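Side-chain contact in endoglucanase FnCel5A (Fervidobacterium nodosum, PDB 3NCO), which is a family 5 glycoside hydrolase that probably cleaves internal beta-1,4-glucosidic bonds of cellulose: residues Glu234-Gln237 with Ile238-His241. Sequence-based numbering, arbitrary orientation.
Sequences EVEQ and IRNH
Val235 and Arg239, one turn apart on helix 232-252 of the TIM barrel, lie side by side and point the same way, with Val235 CG1 3.5 Å from Arg239 NH2. Valine suits this spot because its compact branched side chain can lie against both Trp228 and the arginine end. This helix connects barrel strands 198-204 and 256-261; one flank packs on its neighbours and the other meets solvent. The packed flank belongs to Ile238, the buried residue here: its branched aliphatic side chain suits a greasy seam and rests on Trp228 and on Thr278, Val279 and Ile282 of helix 269-285. Regular i to i+4 bonds hold the backbone beneath, the straightest running from Arg239 N to Val235 O (3.0 Å, 173°).

On the looser side, Glu236 and Arg239 cross at about a right angle. Glu236 CG stands anti to the backbone N and its chain bends at chi2 (49°), which brings OE1 to the guanidinium edge, where a carboxylate suits the positive charge. The direct salt bridge is long, 3.7 Å from OE1 to Arg239 NE, but a water joins the two ends, giving a hydrogen bond to Glu236 OE1 and accepting one from Arg239 NE. Arginine suits this place because its several N-H groups can serve separate partners: NH1 forms a salt bridge with Glu285, so the arginine also ties its helix to the end of helix 269-285.

Further along, histidine supplies both a flat ring and polar nitrogens. The His241 ring stacks with Tyr184 and its ND1 is hydrogen-bonded to Tyr204 OH. Gln237 O accepts the bond from His241 N (3.2 Å) and lies over the centre of one ring face, 3.1 Å above its plane. A second water donates to that carbonyl and accepts from the side-chain amide of Asn240, with its oxygen 2.9 Å from Asn240 ND2.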
loop_
_atom_site.group_PDB
_atom_site.type_symbol
_atom_site.label_atom_id
_atom_site.label_comp_id
_atom_site.label_asym_id
_atom_site.label_seq_id
_atom_site.Cartn_x
_atom_site.Cartn_y
_atom_site.Cartn_z
ATOM N N GLU A 234 -17.854 5.440 -17.823
ATOM C CA GLU A 234 -16.530 5.451 -17.180
ATOM C C GLU A 234 -16.633 5.155 -15.681
ATOM O O GLU A 234 -15.863 4.345 -15.100
ATOM C CB GLU A 234 -15.901 6.825 -17.424
ATOM C CG GLU A 234 -15.461 7.003 -18.851
ATOM C CD GLU A 234 -14.888 8.383 -19.110
ATOM O OE1 GLU A 234 -15.553 9.374 -18.710
ATOM O OE2 GLU A 234 -13.775 8.460 -19.689
ATOM N N VAL A 235 -17.603 5.792 -15.038
ATOM C CA VAL A 235 -17.894 5.525 -13.614
ATOM C C VAL A 235 -18.344 4.063 -13.376
ATOM O O VAL A 235 -17.907 3.407 -12.429
ATOM C CB VAL A 235 -18.982 6.517 -13.107
ATOM C CG1 VAL A 235 -19.339 6.251 -11.614
ATOM C CG2 VAL A 235 -18.521 7.968 -13.354
ATOM N N GLU A 236 -19.219 3.561 -14.237
ATOM C CA GLU A 236 -19.707 2.199 -14.133
ATOM C C GLU A 236 -18.569 1.179 -14.305
ATOM O O GLU A 236 -18.584 0.122 -13.668
ATOM C CB GLU A 236 -20.850 1.955 -15.153
ATOM C CG GLU A 236 -21.435 0.547 -15.063
ATOM C CD GLU A 236 -21.785 0.129 -13.626
ATOM O OE1 GLU A 236 -22.328 0.960 -12.854
ATOM O OE2 GLU A 236 -21.503 -1.037 -13.275
ATOM N N GLN A 237 -17.567 1.466 -15.143
ATOM C CA GLN A 237 -16.419 0.524 -15.234
ATOM C C GLN A 237 -15.781 0.327 -13.865
ATOM O O GLN A 237 -15.463 -0.807 -13.474
ATOM C CB GLN A 237 -15.335 0.994 -16.238
ATOM C CG GLN A 237 -15.737 0.978 -17.746
ATOM C CD GLN A 237 -15.517 -0.410 -18.386
ATOM O OE1 GLN A 237 -14.460 -1.042 -18.155
ATOM N NE2 GLN A 237 -16.506 -0.897 -19.164
ATOM N N ILE A 238 -15.594 1.426 -13.125
ATOM C CA ILE A 238 -14.950 1.352 -11.801
ATOM C C ILE A 238 -15.890 0.656 -10.790
ATOM O O ILE A 238 -15.472 -0.207 -10.019
ATOM C CB ILE A 238 -14.548 2.746 -11.265
ATOM C CG1 ILE A 238 -13.550 3.381 -12.240
ATOM C CG2 ILE A 238 -13.969 2.682 -9.802
ATOM C CD1 ILE A 238 -13.179 4.843 -11.894
ATOM N N ARG A 239 -17.148 1.066 -10.772
ATOM C CA ARG A 239 -18.112 0.440 -9.868
ATOM C C ARG A 239 -18.155 -1.092 -10.068
ATOM O O ARG A 239 -18.210 -1.842 -9.106
ATOM C CB ARG A 239 -19.499 1.066 -10.079
ATOM C CG ARG A 239 -20.460 0.618 -8.951
ATOM C CD ARG A 239 -21.848 1.188 -9.042
ATOM N NE ARG A 239 -21.890 2.554 -9.553
ATOM C CZ ARG A 239 -21.610 3.637 -8.839
ATOM N NH1 ARG A 239 -21.263 3.515 -7.564
ATOM N NH2 ARG A 239 -21.697 4.843 -9.393
ATOM N N ASN A 240 -18.172 -1.546 -11.327
ATOM C CA ASN A 240 -18.236 -2.970 -11.651
ATOM C C ASN A 240 -16.993 -3.652 -11.042
ATOM O O ASN A 240 -17.073 -4.733 -10.456
ATOM C CB ASN A 240 -18.335 -3.149 -13.199
ATOM C CG ASN A 240 -18.515 -4.618 -13.666
ATOM O OD1 ASN A 240 -19.546 -5.268 -13.395
ATOM N ND2 ASN A 240 -17.538 -5.117 -14.418
ATOM N N HIS A 241 -15.824 -3.029 -11.234
ATOM C CA HIS A 241 -14.578 -3.587 -10.669
ATOM C C HIS A 241 -14.645 -3.719 -9.127
ATOM O O HIS A 241 -14.242 -4.741 -8.554
ATOM C CB HIS A 241 -13.426 -2.678 -11.055
ATOM C CG HIS A 241 -13.138 -2.683 -12.528
ATOM N ND1 HIS A 241 -12.395 -1.698 -13.137
ATOM C CD2 HIS A 241 -13.489 -3.554 -13.506
ATOM C CE1 HIS A 241 -12.259 -1.984 -14.421
ATOM N NE2 HIS A 241 -12.916 -3.105 -14.672
HETATM O O HOH W 1 -22.210 3.327 -11.990
HETATM O O HOH W 2 -15.877 -3.080 -15.530
#